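Local atomic coordinates of endo-1,3-beta-glucanase, family GH16 (Zobellia galactanivorans, PDB entry 4CRQ), a protein that probably cuts internal beta-1,3-glucosidic bonds of laminarin, acting here through the GH16 catalytic module of a longer modular enzyme. Residues 9-12 against 13-17; 99-102 against 103-107; 211-215 against 216-220. The protein carries 1 engineered substitution. All coordinates share one frame; numbering follows the deposited sequence.

Contact 1: 9-12 against 13-17. With CA (calcium ion), chain C.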
loop_
_atom_site.group_PDB
_atom_site.type_symbol
_atom_site.label_atom_id
_atom_site.label_comp_id
_atom_site.label_asym_id
_atom_site.label_seq_id
_atom_site.Cartn_x
_atom_site.Cartn_y
_atom_site.Cartn_z
ATOM N N ASP A 9 -2.160 -14.460 3.357
ATOM C CA ASP A 9 -0.920 -14.943 2.777
ATOM C C ASP A 9 0.075 -14.814 3.926
ATOM O O ASP A 9 0.386 -13.691 4.344
ATOM C CB ASP A 9 -0.428 -14.185 1.525
ATOM C CG ASP A 9 0.659 -14.979 0.782
ATOM O OD1 ASP A 9 1.343 -15.833 1.427
ATOM O OD2 ASP A 9 0.827 -14.774 -0.428
ATOM N N GLU A 10 0.548 -15.947 4.451
ATOM C CA GLU A 10 1.502 -16.005 5.578
ATOM C C GLU A 10 2.968 -16.017 5.113
ATOM O O GLU A 10 3.867 -15.934 5.953
ATOM C CB GLU A 10 1.248 -17.263 6.429
ATOM C CG GLU A 10 -0.159 -17.333 7.018
ATOM C CD GLU A 10 -0.489 -16.189 7.973
ATOM O OE1 GLU A 10 0.367 -15.871 8.837
ATOM O OE2 GLU A 10 -1.599 -15.620 7.875
ATOM N N PHE A 11 3.205 -16.141 3.797
ATOM C CA PHE A 11 4.573 -16.178 3.245
ATOM C C PHE A 11 5.465 -17.235 3.932
ATOM O O PHE A 11 6.644 -16.972 4.193
ATOM C CB PHE A 11 5.198 -14.747 3.288
ATOM C CG PHE A 11 4.375 -13.720 2.551
ATOM C CD1 PHE A 11 4.242 -13.780 1.158
ATOM C CD2 PHE A 11 3.708 -12.710 3.256
ATOM C CE1 PHE A 11 3.470 -12.838 0.480
ATOM C CE2 PHE A 11 2.938 -11.734 2.583
ATOM C CZ PHE A 11 2.814 -11.823 1.186
ATOM N N ASP A 12 4.911 -18.428 4.227
ATOM C CA ASP A 12 5.699 -19.445 4.950
ATOM C C ASP A 12 7.015 -19.796 4.261
ATOM O O ASP A 12 8.082 -19.726 4.884
ATOM C CB ASP A 12 4.893 -20.723 5.213
ATOM C CG ASP A 12 3.737 -20.518 6.177
ATOM O OD1 ASP A 12 3.728 -19.581 7.003
ATOM O OD2 ASP A 12 2.803 -21.344 6.112
ATOM N N ASP A 13 6.931 -20.147 2.979
ATOM C CA ASP A 13 8.106 -20.598 2.196
ATOM C C ASP A 13 8.202 -19.977 0.815
ATOM O O ASP A 13 9.280 -20.012 0.181
ATOM C CB ASP A 13 8.094 -22.130 2.088
ATOM C CG ASP A 13 8.361 -22.829 3.424
ATOM O OD1 ASP A 13 9.476 -22.669 3.981
ATOM O OD2 ASP A 13 7.456 -23.550 3.913
ATOM N N GLY A 14 7.079 -19.426 0.354
ATOM C CA GLY A 14 7.017 -18.726 -0.910
ATOM C C GLY A 14 5.875 -17.740 -0.940
ATOM O O GLY A 14 5.115 -17.585 0.046
ATOM N N ILE A 15 5.764 -17.063 -2.077
ATOM C CA ILE A 15 4.723 -16.062 -2.295
ATOM C C ILE A 15 3.488 -16.847 -2.714
ATOM O O ILE A 15 3.593 -17.773 -3.562
ATOM C CB ILE A 15 5.169 -14.968 -3.302
ATOM C CG1 ILE A 15 6.391 -14.218 -2.710
ATOM C CG2 ILE A 15 4.009 -14.023 -3.636
ATOM C CD1 ILE A 15 7.025 -13.104 -3.530
ATOM N N GLY A 16 2.337 -16.510 -2.135
ATOM C CA GLY A 16 1.093 -17.246 -2.432
ATOM C C GLY A 16 0.562 -17.031 -3.845
ATOM O O GLY A 16 1.083 -16.185 -4.574
ATOM N N PRO A 17 -0.498 -17.779 -4.222
ATOM C CA PRO A 17 -1.012 -17.806 -5.611
ATOM C C PRO A 17 -1.815 -16.559 -6.050
ATOM O O PRO A 17 -2.175 -16.475 -7.258
ATOM C CB PRO A 17 -1.895 -19.069 -5.626
ATOM C CG PRO A 17 -2.371 -19.188 -4.225
ATOM C CD PRO A 17 -1.263 -18.680 -3.333
HETATM CA CA CA C . 4.877 -15.141 7.892
HETATM O O HOH W 1 2.445 -18.143 0.762
HETATM O O HOH W 2 2.996 -15.541 9.214
HETATM O O HOH W 3 5.239 -17.693 7.777
HETATM O O HOH W 4 6.237 -16.200 9.750
#

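Contact 2: 99-102 against 103-107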
loop_
_atom_site.group_PDB
_atom_site.type_symbol
_atom_site.label_atom_id
_atom_site.label_comp_id
_atom_site.label_asym_id
_atom_site.label_seq_id
_atom_site.Cartn_x
_atom_site.Cartn_y
_atom_site.Cartn_z
ATOM N N TRP A 99 -1.807 -0.945 0.470
ATOM C CA TRP A 99 -2.982 -0.210 0.008
ATOM C C TRP A 99 -3.944 -0.995 -0.817
ATOM O O TRP A 99 -3.737 -2.196 -1.007
ATOM C CB TRP A 99 -2.521 1.069 -0.703
ATOM C CG TRP A 99 -1.500 0.913 -1.816
ATOM C CD1 TRP A 99 -0.235 0.314 -1.773
ATOM C CD2 TRP A 99 -1.626 1.426 -3.174
ATOM N NE1 TRP A 99 0.403 0.413 -2.984
ATOM C CE2 TRP A 99 -0.386 1.068 -3.876
ATOM C CE3 TRP A 99 -2.619 2.119 -3.867
ATOM C CZ2 TRP A 99 -0.173 1.409 -5.212
ATOM C CZ3 TRP A 99 -2.395 2.462 -5.195
ATOM C CH2 TRP A 99 -1.200 2.114 -5.861
ATOM N N MET A 100 -5.006 -0.345 -1.299
ATOM C CA MET A 100 -6.075 -1.046 -2.027
ATOM C C MET A 100 -6.612 -0.139 -3.108
ATOM O O MET A 100 -6.643 1.087 -2.940
ATOM C CB MET A 100 -7.241 -1.408 -1.086
ATOM C CG MET A 100 -6.820 -2.184 0.169
ATOM S SD MET A 100 -8.216 -2.631 1.213
ATOM C CE MET A 100 -8.859 -4.049 0.330
ATOM N N LEU A 101 -7.030 -0.731 -4.217
ATOM C CA LEU A 101 -7.669 0.011 -5.324
ATOM C C LEU A 101 -8.959 -0.670 -5.758
ATOM O O LEU A 101 -9.040 -1.904 -5.699
ATOM C CB LEU A 101 -6.725 0.084 -6.528
ATOM C CG LEU A 101 -5.536 1.062 -6.477
ATOM C CD1 LEU A 101 -4.502 0.729 -7.548
ATOM C CD2 LEU A 101 -5.969 2.514 -6.590
ATOM N N GLY A 102 -9.954 0.087 -6.237
ATOM C CA GLY A 102 -11.203 -0.533 -6.691
ATOM C C GLY A 102 -10.964 -1.408 -7.913
ATOM O O GLY A 102 -10.200 -1.025 -8.823
ATOM N N ASN A 103 -11.596 -2.588 -7.930
ATOM C CA ASN A 103 -11.586 -3.471 -9.123
ATOM C C ASN A 103 -11.950 -2.750 -10.406
ATOM O O ASN A 103 -11.454 -3.101 -11.485
ATOM C CB ASN A 103 -12.588 -4.608 -8.975
ATOM C CG ASN A 103 -12.095 -5.732 -8.093
ATOM O OD1 ASN A 103 -10.951 -5.731 -7.606
ATOM N ND2 ASN A 103 -12.960 -6.705 -7.881
ATOM N N ASN A 104 -12.826 -1.744 -10.297
ATOM C CA ASN A 104 -13.317 -1.050 -11.507
ATOM C C ASN A 104 -12.327 -0.034 -12.121
ATOM O O ASN A 104 -12.694 0.705 -13.052
ATOM C CB ASN A 104 -14.705 -0.428 -11.260
ATOM C CG ASN A 104 -14.687 0.711 -10.244
ATOM O OD1 ASN A 104 -13.654 1.012 -9.616
ATOM N ND2 ASN A 104 -15.837 1.343 -10.069
ATOM N N ILE A 105 -11.092 -0.002 -11.606
ATOM C CA ILE A 105 -10.028 0.856 -12.159
ATOM C C ILE A 105 -9.912 0.633 -13.680
ATOM O O ILE A 105 -9.648 1.564 -14.439
ATOM C CB ILE A 105 -8.663 0.654 -11.424
ATOM C CG1 ILE A 105 -7.670 1.772 -11.812
ATOM C CG2 ILE A 105 -8.087 -0.771 -11.594
ATOM C CD1 ILE A 105 -6.411 1.870 -10.977
ATOM N N THR A 106 -10.116 -0.620 -14.105
ATOM C CA THR A 106 -10.044 -0.995 -15.529
ATOM C C THR A 106 -11.120 -0.315 -16.396
ATOM O O THR A 106 -10.938 -0.200 -17.618
ATOM C CB THR A 106 -10.090 -2.524 -15.713
ATOM O OG1 THR A 106 -11.229 -3.048 -15.014
ATOM C CG2 THR A 106 -8.804 -3.177 -15.173
ATOM N N SER A 107 -12.218 0.137 -15.787
ATOM C CA SER A 107 -13.250 0.833 -16.564
ATOM C C SER A 107 -13.427 2.313 -16.223
ATOM O O SER A 107 -13.679 3.067 -17.098
ATOM C CB SER A 107 -14.595 0.087 -16.539
ATOM O OG SER A 107 -15.056 -0.101 -15.224
#

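Contact 3: 211-215 against 216-220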
loop_
_atom_site.group_PDB
_atom_site.type_symbol
_atom_site.label_atom_id
_atom_site.label_comp_id
_atom_site.label_asym_id
_atom_site.label_seq_id
_atom_site.Cartn_x
_atom_site.Cartn_y
_atom_site.Cartn_z
ATOM N N PHE A 211 13.112 13.896 -4.369
ATOM C CA PHE A 211 14.019 13.268 -5.360
ATOM C C PHE A 211 15.460 13.021 -4.913
ATOM O O PHE A 211 16.306 12.604 -5.712
ATOM C CB PHE A 211 13.902 14.063 -6.693
ATOM C CG PHE A 211 12.485 14.140 -7.165
ATOM C CD1 PHE A 211 11.886 13.013 -7.777
ATOM C CD2 PHE A 211 11.713 15.314 -6.982
ATOM C CE1 PHE A 211 10.564 13.059 -8.201
ATOM C CE2 PHE A 211 10.374 15.354 -7.415
ATOM C CZ PHE A 211 9.808 14.220 -8.017
ATOM N N ASP A 212 15.710 13.262 -3.628
ATOM C CA ASP A 212 17.003 12.963 -3.021
ATOM C C ASP A 212 16.883 11.599 -2.376
ATOM O O ASP A 212 15.915 11.317 -1.642
ATOM C CB ASP A 212 17.385 14.039 -2.022
ATOM C CG ASP A 212 17.461 15.417 -2.672
ATOM O OD1 ASP A 212 17.673 15.501 -3.902
ATOM O OD2 ASP A 212 17.323 16.439 -1.977
ATOM N N VAL A 213 17.862 10.741 -2.670
ATOM C CA VAL A 213 17.887 9.383 -2.159
ATOM C C VAL A 213 19.185 9.151 -1.425
ATOM O O VAL A 213 20.285 9.439 -1.968
ATOM C CB VAL A 213 17.745 8.349 -3.313
ATOM C CG1 VAL A 213 17.808 6.878 -2.811
ATOM C CG2 VAL A 213 16.468 8.618 -4.145
ATOM N N ASP A 214 19.073 8.628 -0.198
ATOM C CA ASP A 214 20.259 8.207 0.536
ATOM C C ASP A 214 20.616 6.775 0.062
ATOM O O ASP A 214 20.100 5.772 0.595
ATOM C CB ASP A 214 20.030 8.270 2.047
ATOM C CG ASP A 214 21.240 7.813 2.846
ATOM O OD1 ASP A 214 22.278 7.427 2.245
ATOM O OD2 ASP A 214 21.153 7.829 4.087
ATOM N N GLN A 215 21.503 6.687 -0.932
ATOM C CA GLN A 215 21.834 5.386 -1.521
ATOM C C GLN A 215 22.622 4.514 -0.543
ATOM O O GLN A 215 22.692 3.278 -0.758
ATOM C CB GLN A 215 22.562 5.535 -2.859
ATOM C CG GLN A 215 21.807 6.402 -3.875
ATOM C CD GLN A 215 22.585 6.612 -5.161
ATOM O OE1 GLN A 215 23.820 6.477 -5.186
ATOM N NE2 GLN A 215 21.875 6.945 -6.240
ATOM N N SER A 216 23.194 5.114 0.524
ATOM C CA SER A 216 23.906 4.332 1.541
ATOM C C SER A 216 22.937 3.425 2.346
ATOM O O SER A 216 23.391 2.492 3.038
ATOM C CB SER A 216 24.713 5.211 2.515
ATOM O OG SER A 216 23.870 5.838 3.479
ATOM N N LYS A 217 21.627 3.688 2.248
ATOM C CA LYS A 217 20.613 2.851 2.893
ATOM C C LYS A 217 20.109 1.717 1.968
ATOM O O LYS A 217 19.221 0.931 2.342
ATOM C CB LYS A 217 19.445 3.712 3.393
ATOM C CG LYS A 217 19.818 4.767 4.427
ATOM C CD LYS A 217 20.472 4.198 5.687
ATOM C CE LYS A 217 20.723 5.325 6.672
ATOM N NZ LYS A 217 21.350 4.872 7.940
ATOM N N LEU A 218 20.671 1.629 0.768
ATOM C CA LEU A 218 20.276 0.593 -0.206
ATOM C C LEU A 218 21.359 -0.517 -0.196
ATOM O O LEU A 218 22.543 -0.169 -0.096
ATOM C CB LEU A 218 20.075 1.203 -1.604
ATOM C CG LEU A 218 19.065 2.352 -1.668
ATOM C CD1 LEU A 218 19.065 2.982 -3.060
ATOM C CD2 LEU A 218 17.650 1.906 -1.295
ATOM N N PRO A 219 20.993 -1.818 -0.295
ATOM C CA PRO A 219 19.646 -2.333 -0.486
ATOM C C PRO A 219 18.823 -2.196 0.808
ATOM O O PRO A 219 19.354 -2.410 1.911
ATOM C CB PRO A 219 19.886 -3.790 -0.878
ATOM C CG PRO A 219 21.211 -4.140 -0.250
ATOM C CD PRO A 219 22.014 -2.889 -0.283
ATOM N N ALA A 220 17.541 -1.838 0.656
ATOM C CA ALA A 220 16.612 -1.614 1.775
ATOM C C ALA A 220 15.527 -2.681 1.707
ATOM O O ALA A 220 14.974 -2.889 0.635
ATOM C CB ALA A 220 16.019 -0.237 1.671
#

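Contact 1: 9-12 against 13-17
The calcium-site loop after strand 4-9 doubles back on itself, and the carboxylate of D9 meets the backbone of G16 across it. D9 OD2 takes the G16 N-H on its syn lone pair, at 2.9 Å. This bond is bent, with 135° at the hydrogen. The other oxygen closes an Asx turn: D9 OD1 accepts from F11 N at 3.0 Å. F11 N comes from the anti side, tilted 31° out of the carboxylate plane. A water donates to both D9 OD1 (2.6 Å) and G14 O (2.8 Å), so it links the two limbs of the loop. CG of D9 stands anti to the backbone N (chi1 -165°), which swings the carboxylate in among these donors. Its two oxygens are gripped separately, and this fixes how the group is turned. OD2 also receives W19 NE1.

F11 works with both its backbone and its ring. F11 CA lies 3.5 Å from G14 O in a CH...O contact. I15 comes up at the ring edge, where F11 CE1 and I15 CG2 are 4.3 Å apart. D9 OD1 lies over one face, displaced toward the rim.

The calcium ion is bound by the backbone of the same loop. E10 O binds it at 2.3 Å. One calcium-bound water donates to E10 OE1 and another to D12 OD1, so both carboxylates act in the second shell. G48 O and D225 O also bind the metal. E10 OE1 has a salt bridge to R228.

Backbone bonds of D9 with V227 tie the start of the loop to strand 220-231. F11 packs on V224 of that strand. F11 and I15 together rest on V45 of strand 43-46 and L50 of strand 49-59.

Contact 2: 99-102 against 103-107
G102 and I105 close a type I beta turn where strand 94-102 passes into the short helix 105-108. The strand belongs to the beta-sandwich (jelly roll) of the GH16 module.

The backbone bond comes first. I105 N donates to G102 O at 3.1 Å, with 156° at the hydrogen. The donor stands well above the carbonyl plane of G102, 52° out of it. N104 is the N-cap residue, but its side chain makes no capping bond. Its backbone carbonyl does the local work instead: S107 N donates to N104 O at 2.8 Å as the helix begins.

The side-chain amides are held from outside the turn. N103 ND2 bonds to S76 OG. N104 OD1 lies 4.0 Å from G102 C, beside the turn, and N104 ND2 bonds to E191 OE1.

Strand pairing fixes the first limb. L101 bonds through its backbone to F197 and G102 to G114, so strand 94-102 is held between neighbours. W99 NE1 bonds to N201 OD1. W99 and L101 also touch E115 of strand 115-117. E115 and D117 fit the start of the E-x-D-x-x-E signature that carries the catalytic acids in GH16 enzymes, so W99 and L101 probably lie beside the active-site cleft. An acetate ion, probably from the crystallisation liquor, sits about 4 Å from the L101 side chain at the nearest atoms.

Apolar packing joins the limbs. L101 and I105 meet across the turn, and their chains cross obliquely. With CG1 of I105 anti to the backbone N (chi1 -168°), its long branch extends toward the strand, and I105 CD1 meets L101 CD1 at 4.1 Å. The short branch stays by the turn carbonyl, with I105 CG2 3.5 Å from G102 O.

Contact 3: 211-215 against 216-220
The carboxylate of D214 is the flat group here, and S216 and K217 meet it differently. S216 OG donates to D214 OD1 at 2.6 Å, on the syn side and 21° out of plane. S216 N adds a weak bond to the same oxygen. K217 lies over one face, with its CG 3.4 Å from D214 OD2. The lysine chain is bent at chi2 (-58°), which carries CE past the same oxygen, at 3.6 Å from OD2. K217 NZ stays 4.9 Å from D214 OD2, so this is no salt bridge. With an alanine in place of D214, S216 OG is likely to lose its acceptor and turn more freely, and K217 its nearby opposite charge.

Two backbone bonds shape the 3-10 turn. K217 N donates to D214 O (3.1 Å) and L218 N to Q215 O (3.0 Å). Beside the turn, V213 CG1 and L218 CD1 touch at 4.1 Å, the side chains crossing at about a right angle. Both rest on Y64 of strand 62-70.

The opposite charges of D214 and K217 may attract at longer range, while the S216 OG bond, with the weak S216 N bond, probably limits how the carboxylate turns.

The three contacts are separate local turns, and none touches another. Contacts 1 and 2 have centres 23 Å apart, with nearest atoms about 12 Å apart. Contact 3 lies farther off, its centre 28 Å from that of contact 1 and 30 Å from that of contact 2. Contacts 2 and 3 fall on opposite sides of the chain's centre. Only contact 1 holds a calcium ligand. Contact 2 adjoins E115 and so probably the active-site cleft, while contact 3 is a surface turn. Contact 3 leads into strand 220-231, which pairs with strand 4-9 ahead of contact 1 and supplies D225 to the metal. Its L218 touches L94, on the strand that ends in contact 2.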